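Local coordinates for protein BugD (PDB 2F5X) that binds aspartic acid in a pocket as a periplasmic solute receptor, probably handing it to a membrane transporter of the tripartite tricarboxylate type, at residues G119-N124 with K206-T211; T114-G119 with D187-Q192; T65-A70 with W242-T247. All blocks are in the same frame, centred on the assembly; numbering follows the deposited sequence.

From the N terminus, the first residues to be paired are 65-70, at the end of helix 61-68. They wait 171 residues for 242-247, so interaction 3 closes a long loop in which the other two contacts are nested. Within it, 114-119 on strand 102-117 pairs with 187-192, giving interaction 2, and the next residues, 119-124, meet 206-211 in interaction 1. These two share Gly-119 and cross along the chain, centres about 7 Å apart. Interaction 2 ties strand 188-192 to the end of strand 102-117, and interaction 1 ties strand 206-210 to the loop that follows it. Interaction 3 lies on the other side of the chain's centre and packs the end of helix 61-68 on strand 236-244.

Interaction 1 (G119-N124 with K206-T211); sequences GDFPPN and KAYAVT
Lys-206 reaches into the loop 119-124 and sets its ammonium group between two oxygens, Phe-121 O and Asn-124 OD1. The loop is a strand-to-helix connection of an alpha/beta lobe: the chain leaves strand 102-117, turns, and enters helix 126-136, while the antiparallel neighbour 206-210 supplies the side chains that hold the turn. Lys-206 NZ donates to Phe-121 O at 2.7 Å and to Asn-124 OD1 at 2.8 Å. The ammonium nitrogen lies almost in line with the Asn-124 CG=OD1 bond (C=O...N angle 172°). A water that takes a weak bond from this ammonium donates to Pro-122 O at 2.7 Å, tying in a further loop carbonyl. The lysine chain is far from extended. Its CG already lies 3.7 Å from Gly-119 O; from there, bends at chi2, chi3 and chi4 curl the chain round and bring CE beside Pro-123 O.

Two residues further on, Tyr-208 grips the same loop. Its OH donates to Pro-123 O at 2.7 Å, from 36° above the carbonyl plane, and also sits at the edge of the Phe-121 ring, 3.6 Å from that ring's CD2. The phenylalanine and tyrosine side chains cross at about a right angle, and Pro-123 CG lies 3.8 Å from the Tyr-208 OH.

Further out, helix 126-136 backs the loop: Tyr-132 meets the Phe-121 ring edge-to-face, and Leu-129 touches both Phe-121 and Pro-123. On the strand side, backbone hydrogen bonds from Lys-206 to Ala-117 and from Tyr-208 to Ile-115 fix where the two long side chains start. Asn-124 is anchored through its N, bonded to Glu-128 OE1. Its CG stands beside that same N (chi1 -72°), and the carboxamide swings back so that OD1 faces the lysine.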
loop_
_atom_site.group_PDB
_atom_site.type_symbol
_atom_site.label_atom_id
_atom_site.label_comp_id
_atom_site.label_asym_id
_atom_site.label_seq_id
_atom_site.Cartn_x
_atom_site.Cartn_y
_atom_site.Cartn_z
ATOM N N GLY A 119 -12.921 -17.107 -5.518
ATOM C CA GLY A 119 -14.353 -17.185 -5.274
ATOM C C GLY A 119 -14.887 -18.549 -4.875
ATOM O O GLY A 119 -15.965 -18.636 -4.292
ATOM N N ASP A 120 -14.146 -19.606 -5.193
ATOM C CA ASP A 120 -14.555 -20.967 -4.859
ATOM C C ASP A 120 -13.677 -21.636 -3.801
ATOM O O ASP A 120 -13.717 -22.863 -3.639
ATOM C CB ASP A 120 -14.597 -21.834 -6.119
ATOM C CG ASP A 120 -13.240 -21.991 -6.767
ATOM O OD1 ASP A 120 -12.314 -21.189 -6.472
ATOM O OD2 ASP A 120 -13.006 -22.897 -7.596
ATOM N N PHE A 121 -12.885 -20.842 -3.083
ATOM C CA PHE A 121 -12.071 -21.375 -1.986
ATOM C C PHE A 121 -12.997 -21.979 -0.924
ATOM O O PHE A 121 -13.959 -21.331 -0.521
ATOM C CB PHE A 121 -11.229 -20.251 -1.384
ATOM C CG PHE A 121 -9.936 -20.710 -0.760
ATOM C CD1 PHE A 121 -9.054 -21.537 -1.459
ATOM C CD2 PHE A 121 -9.595 -20.297 0.524
ATOM C CE1 PHE A 121 -7.852 -21.953 -0.885
ATOM C CE2 PHE A 121 -8.389 -20.700 1.114
ATOM C CZ PHE A 121 -7.513 -21.534 0.403
ATOM N N PRO A 122 -12.760 -23.224 -0.502
ATOM C CA PRO A 122 -13.714 -23.897 0.402
ATOM C C PRO A 122 -14.150 -23.170 1.698
ATOM O O PRO A 122 -15.371 -23.135 1.901
ATOM C CB PRO A 122 -13.051 -25.250 0.690
ATOM C CG PRO A 122 -12.240 -25.508 -0.543
ATOM C CD PRO A 122 -11.654 -24.122 -0.898
ATOM N N PRO A 123 -13.262 -22.622 2.533
ATOM C CA PRO A 123 -13.719 -21.995 3.784
ATOM C C PRO A 123 -14.628 -20.780 3.589
ATOM O O PRO A 123 -14.444 -19.999 2.656
ATOM C CB PRO A 123 -12.422 -21.601 4.499
ATOM C CG PRO A 123 -11.357 -21.612 3.471
ATOM C CD PRO A 123 -11.793 -22.560 2.392
ATOM N N ASN A 124 -15.604 -20.641 4.478
ATOM C CA ASN A 124 -16.563 -19.546 4.387
ATOM C C ASN A 124 -16.396 -18.470 5.443
ATOM O O ASN A 124 -17.058 -17.444 5.375
ATOM C CB ASN A 124 -17.994 -20.094 4.413
ATOM C CG ASN A 124 -18.357 -20.797 3.125
ATOM O OD1 ASN A 124 -17.817 -20.478 2.076
ATOM N ND2 ASN A 124 -19.272 -21.756 3.198
ATOM N N LYS A 206 -13.956 -14.503 -2.152
ATOM C CA LYS A 206 -14.289 -14.808 -0.759
ATOM C C LYS A 206 -13.593 -13.792 0.123
ATOM O O LYS A 206 -12.443 -13.419 -0.140
ATOM C CB LYS A 206 -13.844 -16.227 -0.376
ATOM C CG LYS A 206 -14.587 -17.346 -1.120
ATOM C CD LYS A 206 -15.978 -17.544 -0.568
ATOM C CE LYS A 206 -16.030 -18.745 0.350
ATOM N NZ LYS A 206 -16.342 -20.052 -0.315
ATOM N N ALA A 207 -14.288 -13.309 1.152
ATOM C CA ALA A 207 -13.711 -12.280 2.014
ATOM C C ALA A 207 -13.858 -12.697 3.468
ATOM O O ALA A 207 -14.944 -13.086 3.888
ATOM C CB ALA A 207 -14.374 -10.919 1.750
ATOM N N TYR A 208 -12.766 -12.619 4.230
ATOM C CA TYR A 208 -12.718 -13.240 5.563
ATOM C C TYR A 208 -12.547 -12.294 6.745
ATOM O O TYR A 208 -13.116 -12.520 7.813
ATOM C CB TYR A 208 -11.614 -14.296 5.598
ATOM C CG TYR A 208 -11.835 -15.396 4.587
ATOM C CD1 TYR A 208 -12.707 -16.454 4.857
ATOM C CD2 TYR A 208 -11.183 -15.373 3.354
ATOM C CE1 TYR A 208 -12.907 -17.478 3.929
ATOM C CE2 TYR A 208 -11.387 -16.382 2.418
ATOM C CZ TYR A 208 -12.254 -17.425 2.709
ATOM O OH TYR A 208 -12.446 -18.416 1.776
ATOM N N ALA A 209 -11.750 -11.249 6.564
ATOM C CA ALA A 209 -11.378 -10.391 7.682
ATOM C C ALA A 209 -10.711 -9.118 7.201
ATOM O O ALA A 209 -10.206 -9.058 6.081
ATOM C CB ALA A 209 -10.426 -11.137 8.629
ATOM N N VAL A 210 -10.687 -8.117 8.075
ATOM C CA VAL A 210 -9.972 -6.867 7.808
ATOM C C VAL A 210 -8.832 -6.688 8.813
ATOM O O VAL A 210 -8.829 -7.332 9.861
ATOM C CB VAL A 210 -10.921 -5.646 7.845
ATOM C CG1 VAL A 210 -11.939 -5.740 6.702
ATOM C CG2 VAL A 210 -11.633 -5.534 9.215
ATOM N N THR A 211 -7.870 -5.824 8.492
ATOM C CA THR A 211 -6.683 -5.650 9.334
ATOM C C THR A 211 -6.707 -4.365 10.154
ATOM O O THR A 211 -5.702 -3.995 10.768
ATOM C CB THR A 211 -5.410 -5.655 8.482
ATOM O OG1 THR A 211 -5.479 -4.569 7.547
ATOM C CG2 THR A 211 -5.328 -6.923 7.621
HETATM O O HOH W 1 -17.213 -23.011 -0.055
#

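Interaction 2 (T114-G119 with D187-Q192); sequences TIIARG and DLMCDQ
Ile-116 and Met-189, a selenomethionine, form a hydrogen-bonded antiparallel pair in the tightly packed middle of this contact. Ile-116 N reaches Met-189 O at 2.9 Å in a nearly linear bond (176°), and Met-189 N returns one to Ile-116 O. Their side chains lie alongside, Ile-116 CD1 against Met-189 CE at 3.9 Å, packed on helix 174-182. Met-189 CG is turned opposite its own N, and a bend at chi3 leaves CE beside the isoleucine. On the other face Ile-115 CD1 packs on Cys-190 SG at 3.7 Å, and that sulfur is joined to Cys-154 of helix 150-162.

The end at Arg-118 and Asp-187 is the solvent side. The two run side by side in a salt bridge, Arg-118 NE to Asp-187 OD1 at 2.8 Å. The oxygen lies near the guanidinium plane, yet is met from above its own carboxylate. A water bridges Arg-118 NH2 and, weakly, Asp-187 OD2, which is also held by Ser-141 N.

At the opposite end Thr-114 pairs with Asp-191, whose carboxylate bonds to Asn-195 and to Thr-174 of the pocket. Next comes Gln-192, whose OE1 bonds the ligand amino group: a sheet strand delivering a binding residue at the N-cap of helix 193-201, in a periplasmic binding protein fold.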
loop_
_atom_site.group_PDB
_atom_site.type_symbol
_atom_site.label_atom_id
_atom_site.label_comp_id
_atom_site.label_asym_id
_atom_site.label_seq_id
_atom_site.Cartn_x
_atom_site.Cartn_y
_atom_site.Cartn_z
ATOM N N THR A 114 -7.843 -6.377 3.480
ATOM C CA THR A 114 -8.775 -7.491 3.575
ATOM C C THR A 114 -8.075 -8.785 3.208
ATOM O O THR A 114 -7.342 -8.832 2.212
ATOM C CB THR A 114 -9.951 -7.311 2.581
ATOM O OG1 THR A 114 -9.428 -7.043 1.265
ATOM C CG2 THR A 114 -10.781 -6.073 2.941
ATOM N N ILE A 115 -8.313 -9.829 4.002
ATOM C CA ILE A 115 -7.872 -11.186 3.668
ATOM C C ILE A 115 -8.941 -11.788 2.766
ATOM O O ILE A 115 -10.090 -11.925 3.181
ATOM C CB ILE A 115 -7.708 -12.054 4.946
ATOM C CG1 ILE A 115 -6.743 -11.404 5.951
ATOM C CG2 ILE A 115 -7.296 -13.519 4.585
ATOM C CD1 ILE A 115 -5.320 -11.641 5.684
ATOM N N ILE A 116 -8.560 -12.120 1.534
ATOM C CA ILE A 116 -9.502 -12.638 0.547
ATOM C C ILE A 116 -8.971 -13.914 -0.101
ATOM O O ILE A 116 -7.779 -14.230 -0.012
ATOM C CB ILE A 116 -9.817 -11.579 -0.564
ATOM C CG1 ILE A 116 -8.544 -11.181 -1.341
ATOM C CG2 ILE A 116 -10.555 -10.361 0.010
ATOM C CD1 ILE A 116 -8.849 -10.345 -2.599
ATOM N N ALA A 117 -9.858 -14.637 -0.777
ATOM C CA ALA A 117 -9.456 -15.816 -1.530
ATOM C C ALA A 117 -10.262 -15.925 -2.815
ATOM O O ALA A 117 -11.262 -15.216 -2.993
ATOM C CB ALA A 117 -9.628 -17.074 -0.680
ATOM N N ARG A 118 -9.826 -16.815 -3.705
ATOM C CA ARG A 118 -10.563 -17.080 -4.936
ATOM C C ARG A 118 -12.014 -17.438 -4.600
ATOM O O ARG A 118 -12.299 -17.962 -3.516
ATOM C CB ARG A 118 -9.885 -18.188 -5.760
ATOM C CG ARG A 118 -9.560 -19.476 -5.006
ATOM C CD ARG A 118 -8.947 -20.539 -5.926
ATOM N NE ARG A 118 -8.417 -21.701 -5.224
ATOM C CZ ARG A 118 -9.117 -22.791 -4.925
ATOM N NH1 ARG A 118 -10.411 -22.866 -5.237
ATOM N NH2 ARG A 118 -8.521 -23.810 -4.303
ATOM N N GLY A 119 -12.921 -17.107 -5.518
ATOM C CA GLY A 119 -14.353 -17.185 -5.274
ATOM C C GLY A 119 -14.887 -18.549 -4.875
ATOM O O GLY A 119 -15.965 -18.636 -4.292
ATOM N N ASP A 187 -4.517 -18.699 -4.805
ATOM C CA ASP A 187 -5.609 -19.018 -3.874
ATOM C C ASP A 187 -5.997 -17.921 -2.904
ATOM O O ASP A 187 -7.178 -17.667 -2.705
ATOM C CB ASP A 187 -5.296 -20.278 -3.066
ATOM C CG ASP A 187 -5.045 -21.484 -3.932
ATOM O OD1 ASP A 187 -5.655 -21.616 -5.012
ATOM O OD2 ASP A 187 -4.245 -22.368 -3.603
ATOM N N LEU A 188 -4.999 -17.288 -2.300
ATOM C CA LEU A 188 -5.199 -16.473 -1.100
ATOM C C LEU A 188 -4.386 -15.191 -1.212
ATOM O O LEU A 188 -3.289 -15.213 -1.762
ATOM C CB LEU A 188 -4.699 -17.302 0.095
ATOM C CG LEU A 188 -4.783 -16.760 1.516
ATOM C CD1 LEU A 188 -6.256 -16.649 1.949
ATOM C CD2 LEU A 188 -3.996 -17.683 2.442
HETATM N N MSE A 189 -4.922 -14.073 -0.712
HETATM C CA MSE A 189 -4.184 -12.809 -0.745
HETATM C C MSE A 189 -4.657 -11.862 0.343
HETATM O O MSE A 189 -5.830 -11.852 0.692
HETATM C CB MSE A 189 -4.408 -12.134 -2.107
HETATM C CG MSE A 189 -3.694 -10.819 -2.297
HETATM SE SE MSE A 189 -3.651 -10.335 -4.179
HETATM C CE MSE A 189 -5.487 -9.731 -4.512
ATOM N N CYS A 190 -3.740 -11.055 0.862
ATOM C CA CYS A 190 -4.116 -9.889 1.656
ATOM C C CYS A 190 -3.878 -8.668 0.809
ATOM O O CYS A 190 -2.786 -8.498 0.272
ATOM C CB CYS A 190 -3.255 -9.794 2.910
ATOM S SG CYS A 190 -3.812 -8.585 4.148
ATOM N N ASP A 191 -4.887 -7.813 0.679
ATOM C CA ASP A 191 -4.802 -6.691 -0.275
ATOM C C ASP A 191 -5.621 -5.508 0.265
ATOM O O ASP A 191 -6.466 -5.679 1.156
ATOM C CB ASP A 191 -5.253 -7.200 -1.656
ATOM C CG ASP A 191 -5.097 -6.182 -2.789
ATOM O OD1 ASP A 191 -4.359 -5.166 -2.693
ATOM O OD2 ASP A 191 -5.682 -6.380 -3.871
ATOM N N GLN A 192 -5.333 -4.311 -0.231
ATOM C CA GLN A 192 -5.959 -3.084 0.275
ATOM C C GLN A 192 -7.372 -2.910 -0.242
ATOM O O GLN A 192 -7.666 -3.324 -1.364
ATOM C CB GLN A 192 -5.125 -1.881 -0.119
ATOM C CG GLN A 192 -3.745 -1.867 0.536
ATOM C CD GLN A 192 -2.795 -1.005 -0.253
ATOM O OE1 GLN A 192 -1.929 -1.513 -0.976
ATOM N NE2 GLN A 192 -2.969 0.290 -0.150
HETATM O O HOH W 2 -6.023 -24.518 -3.044
#

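Interaction 3 (T65-A70 with W242-T247); sequences TQVARA and WAPKGT
Where helix 61-68 ends, its last turn comes down on the end of strand 236-244, bringing the CA atoms of Ala-68 and Pro-244 to 5.2 Å without any hydrogen bond between the two segments. Pro-244 does nearly all the touching. Its ring faces the carbonyls of Val-67 and Ala-70 and their side chains: Pro-244 CG stands 3.3 Å from Val-67 O, and its CB lies 3.7 Å from Ala-70 O. Val-67 points CG1 at the ring because that methyl is turned opposite the backbone N (chi1 -179°), and it meets Pro-244 CG at 4.1 Å, the side chains crossing at about a right angle. Ala-70 CB touches the same CG at 4.3 Å.

This is helix-on-sheet packing of an alpha/beta lobe, with Val-67 also resting on Leu-78, Phe-102 and Val-22 of three other strands. Trp-242 starts toward the helix, but its indole leads away to stack on Phe-84. Beyond the strand the chain folds into a type II beta turn from Pro-244 to Thr-247, with Gly-246 at a positive phi of 92°. Pro-244 O receives two donors from the turn's last residue, Thr-247 OG1 at 2.7 Å and Thr-247 N at 3.2 Å.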
loop_
_atom_site.group_PDB
_atom_site.type_symbol
_atom_site.label_atom_id
_atom_site.label_comp_id
_atom_site.label_asym_id
_atom_site.label_seq_id
_atom_site.Cartn_x
_atom_site.Cartn_y
_atom_site.Cartn_z
ATOM N N THR A 65 13.263 3.864 -5.946
ATOM C CA THR A 65 14.635 4.151 -6.321
ATOM C C THR A 65 14.690 5.097 -7.513
ATOM O O THR A 65 15.531 6.006 -7.541
ATOM C CB THR A 65 15.371 2.842 -6.637
ATOM O OG1 THR A 65 15.501 2.097 -5.425
ATOM C CG2 THR A 65 16.824 3.109 -7.051
ATOM N N GLN A 66 13.792 4.889 -8.480
ATOM C CA GLN A 66 13.730 5.758 -9.650
ATOM C C GLN A 66 13.568 7.229 -9.260
ATOM O O GLN A 66 14.287 8.097 -9.769
ATOM C CB GLN A 66 12.622 5.329 -10.610
ATOM C CG GLN A 66 12.590 6.192 -11.861
ATOM C CD GLN A 66 11.485 5.803 -12.810
ATOM O OE1 GLN A 66 11.451 4.670 -13.294
ATOM N NE2 GLN A 66 10.579 6.740 -13.086
ATOM N N VAL A 67 12.633 7.511 -8.360
ATOM C CA VAL A 67 12.454 8.884 -7.898
ATOM C C VAL A 67 13.650 9.340 -7.064
ATOM O O VAL A 67 14.087 10.493 -7.191
ATOM C CB VAL A 67 11.110 9.097 -7.157
ATOM C CG1 VAL A 67 10.951 10.554 -6.719
ATOM C CG2 VAL A 67 9.958 8.716 -8.060
ATOM N N ALA A 68 14.211 8.451 -6.243
ATOM C CA ALA A 68 15.397 8.833 -5.462
ATOM C C ALA A 68 16.525 9.340 -6.366
ATOM O O ALA A 68 17.261 10.255 -5.986
ATOM C CB ALA A 68 15.892 7.675 -4.593
ATOM N N ARG A 69 16.633 8.750 -7.558
ATOM C CA ARG A 69 17.686 9.071 -8.521
ATOM C C ARG A 69 17.281 10.102 -9.588
ATOM O O ARG A 69 18.084 10.444 -10.461
ATOM C CB ARG A 69 18.173 7.783 -9.199
ATOM C CG ARG A 69 18.785 6.775 -8.237
ATOM C CD ARG A 69 19.250 5.484 -8.901
ATOM N NE ARG A 69 20.684 5.502 -9.192
ATOM C CZ ARG A 69 21.228 5.265 -10.388
ATOM N NH1 ARG A 69 20.465 4.993 -11.443
ATOM N NH2 ARG A 69 22.546 5.313 -10.533
ATOM N N ALA A 70 16.049 10.600 -9.518
ATOM C CA ALA A 70 15.536 11.531 -10.524
ATOM C C ALA A 70 16.029 12.953 -10.283
ATOM O O ALA A 70 16.446 13.289 -9.182
ATOM C CB ALA A 70 14.024 11.502 -10.550
ATOM N N TRP A 242 6.661 12.135 -1.867
ATOM C CA TRP A 242 8.033 12.617 -1.704
ATOM C C TRP A 242 8.564 13.218 -3.004
ATOM O O TRP A 242 8.142 12.827 -4.099
ATOM C CB TRP A 242 8.958 11.446 -1.373
ATOM C CG TRP A 242 8.818 10.753 -0.032
ATOM C CD1 TRP A 242 9.580 10.976 1.089
ATOM C CD2 TRP A 242 7.964 9.649 0.286
ATOM N NE1 TRP A 242 9.229 10.101 2.089
ATOM C CE2 TRP A 242 8.243 9.269 1.626
ATOM C CE3 TRP A 242 6.977 8.940 -0.420
ATOM C CZ2 TRP A 242 7.569 8.224 2.272
ATOM C CZ3 TRP A 242 6.315 7.889 0.223
ATOM C CH2 TRP A 242 6.606 7.553 1.560
ATOM N N ALA A 243 9.528 14.129 -2.878
ATOM C CA ALA A 243 10.327 14.616 -4.005
ATOM C C ALA A 243 11.779 14.171 -3.783
ATOM O O ALA A 243 12.144 13.849 -2.652
ATOM C CB ALA A 243 10.242 16.152 -4.096
ATOM N N PRO A 244 12.630 14.156 -4.812
ATOM C CA PRO A 244 14.035 13.770 -4.598
ATOM C C PRO A 244 14.765 14.742 -3.679
ATOM O O PRO A 244 14.424 15.930 -3.661
ATOM C CB PRO A 244 14.645 13.843 -6.005
ATOM C CG PRO A 244 13.464 13.734 -6.932
ATOM C CD PRO A 244 12.352 14.463 -6.228
ATOM N N LYS A 245 15.749 14.245 -2.933
ATOM C CA LYS A 245 16.621 15.116 -2.136
ATOM C C LYS A 245 17.140 16.279 -2.968
ATOM O O LYS A 245 17.572 16.094 -4.107
ATOM C CB LYS A 245 17.816 14.333 -1.575
ATOM C CG LYS A 245 18.753 15.194 -0.720
ATOM C CD LYS A 245 19.948 14.383 -0.239
ATOM C CE LYS A 245 21.043 15.298 0.309
ATOM N NZ LYS A 245 20.604 16.124 1.479
ATOM N N GLY A 246 17.092 17.476 -2.388
ATOM C CA GLY A 246 17.640 18.660 -3.025
ATOM C C GLY A 246 16.631 19.423 -3.859
ATOM O O GLY A 246 16.970 20.447 -4.440
ATOM N N THR A 247 15.397 18.931 -3.935
ATOM C CA THR A 247 14.321 19.685 -4.594
ATOM C C THR A 247 14.180 21.039 -3.882
ATOM O O THR A 247 14.119 21.079 -2.653
ATOM C CB THR A 247 13.002 18.879 -4.549
ATOM O OG1 THR A 247 13.147 17.665 -5.312
ATOM C CG2 THR A 247 11.877 19.626 -5.269
#